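Inositol-1-monophosphatase SuhB (Mycobacterium tuberculosis, PDB 2Q74) probably catalyses the magnesium-dependent removal of phosphate from inositol 1-phosphate, releasing free myo-inositol in the last step of its synthesis from glucose 6-phosphate. Local coordinates at residues Val99-Asp104 against Ile123-Gly128; Arg165-Asp170 against Ala266-Ile271; Ala175-Gly180 against Leu223-Glu228. All coordinates share one frame; numbering follows the deposited sequence.

Interaction 1 lies in the larger sheet, whereas interactions 2 and 3 belong together at the smaller one. The centre of interaction 1 is about 24 Å from that of interaction 3, on the opposite side of the chain's centre, and about 26 Å from that of interaction 2. Interactions 2 and 3 have centres about 11 Å apart and touch, through the neighbouring strands 262-267 and 225-231 and a probable Thr167-Asp224 hydrogen bond; in sequence, interaction 3 is nested inside the loop that interaction 2 closes. Interaction 1 ends at Asp104, a probable magnesium ligand. The Leu223 side chain of interaction 3 is about 4 Å from that of Arg206, a probable substrate-binding residue, while interaction 2 lies away from these sites.

Interaction 1. Residues Val99-Asp104 against Ile123-Gly128; sequences VTWVLD and IGAQVG
The indole of Trp101 lies over Ala125, whose CB sits 4.1 Å from the centroid of the six-membered ring and 21° off its normal, a CH-pi contact. Val99 CG1 shares that face, displaced toward the rim. At the edge, near the ring plane, Ile123 CG2 comes to 3.7 Å from Trp101 CE3. CG anti to the carbonyl carbon (chi1 -62°) lets the Trp101 ring reach across to Ile123 and Ala125. Leu103 belongs to the same layer, its CB 4.2 Å from Ile123 CD1.

On the opposite face of the sheet, the extended chain of Gln126 runs past Val102, bringing NE2 to 3.6 Å from Val102 CG2. Strands 100-104 and 123-127 are antiparallel, and their axes approach to 4.7 Å. Thr100 and Gln126 exchange two backbone hydrogen bonds, as do Val102 and Gly124; Thr100 N to Gln126 O is 2.8 Å and nearly straight. Trp101-Ala125 and Leu103-Ile123 are the non-hydrogen-bonded pairs between and beyond them.

Strand 80-81 continues the sheet beyond 100-104, and 130-138 does so beyond 120-127. Helices 8-33 and 55-74 pack on the Trp101 and Ile123 side, where Asp78 accepts a hydrogen bond from Trp101 NE1. Helix 233-245 covers the Val102 and Gln126 side, and the first strand runs out at Asp104, close to Glu83 and Asp235; all three are magnesium ligands by similarity.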
loop_
_atom_site.group_PDB
_atom_site.type_symbol
_atom_site.label_atom_id
_atom_site.label_comp_id
_atom_site.label_asym_id
_atom_site.label_seq_id
_atom_site.Cartn_x
_atom_site.Cartn_y
_atom_site.Cartn_z
ATOM N N VAL A 99 7.123 33.944 2.989
ATOM C CA VAL A 99 6.782 32.536 2.742
ATOM C C VAL A 99 6.024 31.908 3.917
ATOM O O VAL A 99 6.284 32.224 5.074
ATOM C CB VAL A 99 8.046 31.695 2.480
ATOM C CG1 VAL A 99 7.867 30.272 2.993
ATOM C CG2 VAL A 99 8.397 31.699 1.015
ATOM N N THR A 100 5.101 31.009 3.600
ATOM C CA THR A 100 4.301 30.320 4.602
ATOM C C THR A 100 4.568 28.820 4.545
ATOM O O THR A 100 4.456 28.200 3.484
ATOM C CB THR A 100 2.796 30.543 4.380
ATOM O OG1 THR A 100 2.474 31.905 4.656
ATOM C CG2 THR A 100 1.956 29.625 5.289
ATOM N N TRP A 101 4.906 28.239 5.688
ATOM C CA TRP A 101 5.187 26.815 5.743
ATOM C C TRP A 101 3.916 26.063 6.066
ATOM O O TRP A 101 3.319 26.271 7.114
ATOM C CB TRP A 101 6.299 26.529 6.739
ATOM C CG TRP A 101 7.532 27.203 6.309
ATOM C CD1 TRP A 101 7.897 28.467 6.607
ATOM C CD2 TRP A 101 8.544 26.677 5.446
ATOM N NE1 TRP A 101 9.091 28.768 6.008
ATOM C CE2 TRP A 101 9.511 27.689 5.281
ATOM C CE3 TRP A 101 8.735 25.442 4.799
ATOM C CZ2 TRP A 101 10.655 27.521 4.492
ATOM C CZ3 TRP A 101 9.872 25.264 4.013
ATOM C CH2 TRP A 101 10.820 26.307 3.867
ATOM N N VAL A 102 3.488 25.222 5.127
ATOM C CA VAL A 102 2.275 24.427 5.275
ATOM C C VAL A 102 2.699 23.011 5.603
ATOM O O VAL A 102 3.450 22.400 4.839
ATOM C CB VAL A 102 1.461 24.383 3.977
ATOM C CG1 VAL A 102 0.125 23.680 4.192
ATOM C CG2 VAL A 102 1.238 25.798 3.433
ATOM N N LEU A 103 2.236 22.473 6.729
ATOM C CA LEU A 103 2.747 21.176 7.100
ATOM C C LEU A 103 1.788 20.170 7.736
ATOM O O LEU A 103 0.747 20.534 8.276
ATOM C CB LEU A 103 4.053 21.326 7.879
ATOM C CG LEU A 103 4.194 22.091 9.185
ATOM C CD1 LEU A 103 5.424 22.999 9.074
ATOM C CD2 LEU A 103 3.007 22.909 9.497
ATOM N N ASP A 104 2.141 18.894 7.573
ATOM C CA ASP A 104 1.482 17.780 8.239
ATOM C C ASP A 104 2.560 16.819 8.757
ATOM O O ASP A 104 3.259 16.161 7.971
ATOM C CB ASP A 104 0.520 17.030 7.318
ATOM C CG ASP A 104 -0.389 16.066 8.086
ATOM O OD1 ASP A 104 -0.166 15.886 9.298
ATOM O OD2 ASP A 104 -1.327 15.491 7.501
ATOM N N ILE A 123 6.015 18.926 4.017
ATOM C CA ILE A 123 6.444 20.304 4.270
ATOM C C ILE A 123 6.356 21.084 2.937
ATOM O O ILE A 123 7.118 20.823 2.007
ATOM C CB ILE A 123 7.915 20.395 4.743
ATOM C CG1 ILE A 123 8.258 19.369 5.824
ATOM C CG2 ILE A 123 8.219 21.800 5.225
ATOM C CD1 ILE A 123 7.856 19.749 7.231
ATOM N N GLY A 124 5.449 22.045 2.853
ATOM C CA GLY A 124 5.343 22.883 1.671
ATOM C C GLY A 124 5.713 24.334 1.958
ATOM O O GLY A 124 5.394 24.857 3.029
ATOM N N ALA A 125 6.383 24.976 1.002
ATOM C CA ALA A 125 6.745 26.390 1.107
ATOM C C ALA A 125 5.899 27.160 0.112
ATOM O O ALA A 125 6.075 27.006 -1.092
ATOM C CB ALA A 125 8.209 26.588 0.810
ATOM N N GLN A 126 4.968 27.961 0.626
ATOM C CA GLN A 126 4.020 28.703 -0.210
ATOM C C GLN A 126 4.292 30.193 -0.170
ATOM O O GLN A 126 4.734 30.727 0.856
ATOM C CB GLN A 126 2.573 28.444 0.229
ATOM C CG GLN A 126 2.018 27.111 -0.251
ATOM C CD GLN A 126 0.519 26.977 -0.062
ATOM O OE1 GLN A 126 -0.110 26.085 -0.648
ATOM N NE2 GLN A 126 -0.068 27.867 0.750
ATOM N N VAL A 127 4.021 30.848 -1.298
ATOM C CA VAL A 127 4.094 32.299 -1.422
ATOM C C VAL A 127 2.856 32.736 -2.186
ATOM O O VAL A 127 2.695 32.410 -3.366
ATOM C CB VAL A 127 5.358 32.762 -2.193
ATOM C CG1 VAL A 127 5.397 34.274 -2.294
ATOM C CG2 VAL A 127 6.628 32.229 -1.525
ATOM N N GLY A 128 1.971 33.450 -1.497
ATOM C CA GLY A 128 0.712 33.900 -2.078
ATOM C C GLY A 128 -0.203 32.747 -2.447
ATOM O O GLY A 128 -0.956 32.842 -3.410
#

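Interaction 2. Residues Arg165-Asp170 against Ala266-Ile271; sequences RCTGVD and AAAPGI
Val169 and Ile271 meet through apolar side chains. The two slant across one another, with Ile271 CD1 reaching 3.5 Å from Val169 CB, while Val169 CG2 turns to the methyl of Ala268 at 3.9 Å. Farther along, Cys166 SG lies against the proline ring, 3.7 Å from Pro269 CD; its torsion sets the sulfur between the backbone N and the carbonyl carbon (chi1 53°), facing the turn.

Polar atoms meet carbon here. The Ala268 methyl sits 3.4 Å from Thr167 O and also touches Thr167 OG1, a hydroxyl whose hydrogen bond goes to Asp224 instead. Gly270 CA makes a bent CA-H...O contact with Val169 O at 3.5 Å, and Ile271 CG1 rests 3.5 Å from Asp170 O.

Backbone hydrogen bonds serve each segment separately. Ile271 N returns to Ala268 O within the turn that leads from strand 262-267 to helix 272-280, for which Ile271 is the N-cap residue. Cys166 is bonded to Ala246, and Ala268 to Asp224.

With no hydrogen bond between 165-170 and 266-271, the loop lies on the turn through van der Waals contact. The directional bonds go to third residues: Thr167 OG1 and the backbone of Ala268 both bond Asp224, which links loop and turn.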
loop_
_atom_site.group_PDB
_atom_site.type_symbol
_atom_site.label_atom_id
_atom_site.label_comp_id
_atom_site.label_asym_id
_atom_site.label_seq_id
_atom_site.Cartn_x
_atom_site.Cartn_y
_atom_site.Cartn_z
ATOM N N ARG A 165 10.514 11.332 -12.755
ATOM C CA ARG A 165 9.753 11.515 -13.971
ATOM C C ARG A 165 8.565 10.575 -13.961
ATOM O O ARG A 165 8.691 9.386 -13.647
ATOM C CB ARG A 165 10.626 11.228 -15.188
ATOM C CG ARG A 165 11.583 12.366 -15.567
ATOM C CD ARG A 165 10.826 13.691 -15.727
ATOM N NE ARG A 165 11.300 14.488 -16.845
ATOM C CZ ARG A 165 10.746 15.636 -17.237
ATOM N NH1 ARG A 165 9.700 16.142 -16.585
ATOM N NH2 ARG A 165 11.253 16.290 -18.289
ATOM N N CYS A 166 7.397 11.103 -14.285
ATOM C CA CYS A 166 6.208 10.278 -14.318
ATOM C C CYS A 166 6.234 9.433 -15.574
ATOM O O CYS A 166 7.088 9.606 -16.423
ATOM C CB CYS A 166 4.953 11.137 -14.252
ATOM S SG CYS A 166 4.964 12.397 -15.500
ATOM N N THR A 167 5.302 8.503 -15.674
ATOM C CA THR A 167 5.311 7.527 -16.738
ATOM C C THR A 167 4.854 8.163 -18.040
ATOM O O THR A 167 4.412 9.297 -18.049
ATOM C CB THR A 167 4.381 6.353 -16.394
ATOM O OG1 THR A 167 3.041 6.835 -16.307
ATOM C CG2 THR A 167 4.760 5.724 -15.077
ATOM N N GLY A 168 4.935 7.418 -19.134
ATOM C CA GLY A 168 4.462 7.891 -20.441
ATOM C C GLY A 168 3.256 7.124 -20.975
ATOM O O GLY A 168 3.139 6.955 -22.178
ATOM N N VAL A 169 2.372 6.650 -20.097
ATOM C CA VAL A 169 1.137 5.970 -20.511
ATOM C C VAL A 169 0.282 6.839 -21.412
ATOM O O VAL A 169 0.158 8.034 -21.155
ATOM C CB VAL A 169 0.189 5.606 -19.310
ATOM C CG1 VAL A 169 0.024 4.108 -19.184
ATOM C CG2 VAL A 169 0.610 6.308 -18.019
ATOM N N ASP A 170 -0.347 6.210 -22.410
ATOM C CA ASP A 170 -1.272 6.891 -23.364
ATOM C C ASP A 170 -2.718 6.476 -23.148
ATOM O O ASP A 170 -3.610 7.316 -23.184
ATOM C CB ASP A 170 -0.916 6.550 -24.807
ATOM C CG ASP A 170 0.459 6.995 -25.166
ATOM O OD1 ASP A 170 0.958 7.932 -24.504
ATOM O OD2 ASP A 170 1.048 6.394 -26.097
ATOM N N ALA A 266 -3.977 14.250 -10.313
ATOM C CA ALA A 266 -2.589 14.231 -10.751
ATOM C C ALA A 266 -2.388 13.034 -11.670
ATOM O O ALA A 266 -2.708 11.924 -11.306
ATOM C CB ALA A 266 -1.670 14.158 -9.563
ATOM N N ALA A 267 -1.871 13.257 -12.867
ATOM C CA ALA A 267 -1.783 12.184 -13.847
ATOM C C ALA A 267 -0.615 12.385 -14.793
ATOM O O ALA A 267 -0.221 13.523 -15.077
ATOM C CB ALA A 267 -3.079 12.119 -14.645
ATOM N N ALA A 268 -0.066 11.283 -15.293
ATOM C CA ALA A 268 0.875 11.364 -16.382
ATOM C C ALA A 268 0.195 12.128 -17.533
ATOM O O ALA A 268 -0.995 11.954 -17.780
ATOM C CB ALA A 268 1.309 10.000 -16.813
ATOM N N PRO A 269 0.952 12.982 -18.236
ATOM C CA PRO A 269 0.387 13.933 -19.209
ATOM C C PRO A 269 -0.348 13.277 -20.373
ATOM O O PRO A 269 -1.352 13.818 -20.867
ATOM C CB PRO A 269 1.624 14.671 -19.718
ATOM C CG PRO A 269 2.752 13.739 -19.453
ATOM C CD PRO A 269 2.418 13.101 -18.161
ATOM N N GLY A 270 0.153 12.117 -20.795
ATOM C CA GLY A 270 -0.427 11.400 -21.916
ATOM C C GLY A 270 -1.827 10.895 -21.647
ATOM O O GLY A 270 -2.513 10.454 -22.574
ATOM N N ILE A 271 -2.264 10.993 -20.392
ATOM C CA ILE A 271 -3.503 10.366 -19.957
ATOM C C ILE A 271 -4.418 11.291 -19.145
ATOM O O ILE A 271 -5.525 10.917 -18.776
ATOM C CB ILE A 271 -3.139 9.072 -19.184
ATOM C CG1 ILE A 271 -3.924 7.897 -19.756
ATOM C CG2 ILE A 271 -3.252 9.227 -17.640
ATOM C CD1 ILE A 271 -3.154 6.592 -19.630
#

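Interaction 3. Residues Ala175-Gly180 against Leu223-Glu228; sequences ALLGTG and LDAYYE
Leu176 O is gripped by two successive amides, Asp224 N at 2.9 Å in the carbonyl plane and Ala225 N at 3.2 Å from a direction tilted 31° out of it. The Asp224 carboxylate takes the amide of the same leucine: OD2 accepts Leu176 N at 2.8 Å through its anti lone pair. CG anti to the carbonyl carbon (chi1 -70°) carries the carboxylate to that amide. Tyr114 of the second subunit hydrogen-bonds the same OD2, so this corner joins strand start and dimer partner.

Farther on, Gly178 N donates to Ala225 O at 2.9 Å and almost straight (173°), and Tyr227 N returns to Gly178 O. Strands 176-180 and 225-228 thus run parallel in the smaller, mixed sheet. The chain goes from 176-181 through helix 188-198 to 204-206, then through helix 211-220 to 225-231, which lands on the other side of 176-181: two beta-alpha-beta crossovers.

Helix 188-198 packs on the face holding Leu177, Thr179 and Tyr227, where Leu177 CD1 meets Ala225 CB at 3.6 Å. On the other face, Leu223 CD1 lies 4.0 Å from Gly178 CA, and Tyr226 packs against helix 211-220. Beside the strand start, the Leu223 and Leu176 side chains slant across each other, CD2 of Leu223 3.9 Å from CG of Leu176, and both leucines also contact Arg206, by similarity a substrate-binding residue.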
loop_
_atom_site.group_PDB
_atom_site.type_symbol
_atom_site.label_atom_id
_atom_site.label_comp_id
_atom_site.label_asym_id
_atom_site.label_seq_id
_atom_site.Cartn_x
_atom_site.Cartn_y
_atom_site.Cartn_z
ATOM N N ALA A 175 -3.589 2.589 -17.291
ATOM C CA ALA A 175 -3.125 3.424 -16.204
ATOM C C ALA A 175 -3.438 2.785 -14.840
ATOM O O ALA A 175 -4.520 2.229 -14.638
ATOM C CB ALA A 175 -3.744 4.793 -16.315
ATOM N N LEU A 176 -2.470 2.855 -13.922
ATOM C CA LEU A 176 -2.688 2.442 -12.543
ATOM C C LEU A 176 -3.056 3.676 -11.715
ATOM O O LEU A 176 -2.258 4.620 -11.580
ATOM C CB LEU A 176 -1.429 1.780 -11.992
ATOM C CG LEU A 176 -1.431 1.208 -10.609
ATOM C CD1 LEU A 176 -2.433 0.085 -10.510
ATOM C CD2 LEU A 176 -0.022 0.726 -10.331
ATOM N N LEU A 177 -4.267 3.656 -11.168
ATOM C CA LEU A 177 -4.829 4.811 -10.513
ATOM C C LEU A 177 -4.871 4.614 -9.000
ATOM O O LEU A 177 -5.378 3.608 -8.513
ATOM C CB LEU A 177 -6.238 5.041 -11.026
ATOM C CG LEU A 177 -7.007 6.204 -10.422
ATOM C CD1 LEU A 177 -6.479 7.555 -10.930
ATOM C CD2 LEU A 177 -8.457 6.026 -10.752
ATOM N N GLY A 178 -4.380 5.611 -8.269
ATOM C CA GLY A 178 -4.521 5.647 -6.827
ATOM C C GLY A 178 -5.679 6.534 -6.409
ATOM O O GLY A 178 -5.968 7.558 -7.029
ATOM N N THR A 179 -6.371 6.149 -5.356
ATOM C CA THR A 179 -7.412 7.011 -4.794
ATOM C C THR A 179 -7.444 6.962 -3.301
ATOM O O THR A 179 -6.806 6.127 -2.684
ATOM C CB THR A 179 -8.815 6.640 -5.300
ATOM O OG1 THR A 179 -9.020 5.226 -5.195
ATOM C CG2 THR A 179 -8.940 7.044 -6.725
ATOM N N GLY A 180 -8.183 7.898 -2.735
ATOM C CA GLY A 180 -8.455 7.911 -1.318
ATOM C C GLY A 180 -9.835 8.461 -1.066
ATOM O O GLY A 180 -10.511 8.940 -1.984
ATOM N N LEU A 223 2.594 5.145 -9.678
ATOM C CA LEU A 223 1.214 5.216 -10.130
ATOM C C LEU A 223 1.227 6.050 -11.402
ATOM O O LEU A 223 2.094 6.912 -11.553
ATOM C CB LEU A 223 0.333 5.921 -9.106
ATOM C CG LEU A 223 0.150 5.252 -7.747
ATOM C CD1 LEU A 223 -0.616 6.247 -6.882
ATOM C CD2 LEU A 223 -0.564 3.881 -7.837
ATOM N N ASP A 224 0.262 5.811 -12.294
ATOM C CA ASP A 224 0.097 6.611 -13.495
ATOM C C ASP A 224 -0.767 7.834 -13.225
ATOM O O ASP A 224 -0.670 8.834 -13.941
ATOM C CB ASP A 224 -0.538 5.782 -14.598
ATOM C CG ASP A 224 0.396 4.716 -15.150
ATOM O OD1 ASP A 224 1.572 4.981 -15.473
ATOM O OD2 ASP A 224 -0.072 3.573 -15.250
ATOM N N ALA A 225 -1.638 7.738 -12.221
ATOM C CA ALA A 225 -2.482 8.862 -11.811
ATOM C C ALA A 225 -2.992 8.731 -10.415
ATOM O O ALA A 225 -2.969 7.640 -9.784
ATOM C CB ALA A 225 -3.662 9.006 -12.721
ATOM N N TYR A 226 -3.519 9.845 -9.933
ATOM C CA TYR A 226 -4.095 9.874 -8.598
ATOM C C TYR A 226 -5.275 10.807 -8.573
ATOM O O TYR A 226 -5.212 11.882 -9.126
ATOM C CB TYR A 226 -3.038 10.333 -7.595
ATOM C CG TYR A 226 -3.576 10.758 -6.258
ATOM C CD1 TYR A 226 -4.204 9.832 -5.411
ATOM C CD2 TYR A 226 -3.447 12.078 -5.823
ATOM C CE1 TYR A 226 -4.699 10.213 -4.134
ATOM C CE2 TYR A 226 -3.939 12.484 -4.573
ATOM C CZ TYR A 226 -4.558 11.528 -3.721
ATOM O OH TYR A 226 -5.030 11.924 -2.508
ATOM N N TYR A 227 -6.343 10.377 -7.907
ATOM C CA TYR A 227 -7.563 11.182 -7.770
ATOM C C TYR A 227 -8.148 11.046 -6.355
ATOM O O TYR A 227 -8.444 9.939 -5.884
ATOM C CB TYR A 227 -8.621 10.756 -8.800
ATOM C CG TYR A 227 -10.017 11.190 -8.429
ATOM C CD1 TYR A 227 -10.363 12.528 -8.464
ATOM C CD2 TYR A 227 -10.971 10.283 -7.997
ATOM C CE1 TYR A 227 -11.639 12.974 -8.103
ATOM C CE2 TYR A 227 -12.255 10.704 -7.622
ATOM C CZ TYR A 227 -12.589 12.075 -7.688
ATOM O OH TYR A 227 -13.841 12.589 -7.346
ATOM N N GLU A 228 -8.329 12.191 -5.702
ATOM C CA GLU A 228 -9.032 12.239 -4.436
ATOM C C GLU A 228 -9.886 13.495 -4.274
ATOM O O GLU A 228 -9.466 14.602 -4.599
ATOM C CB GLU A 228 -8.061 12.122 -3.262
ATOM C CG GLU A 228 -8.769 11.758 -1.962
ATOM C CD GLU A 228 -7.838 11.468 -0.840
ATOM O OE1 GLU A 228 -6.755 10.895 -1.079
ATOM O OE2 GLU A 228 -8.197 11.822 0.305
#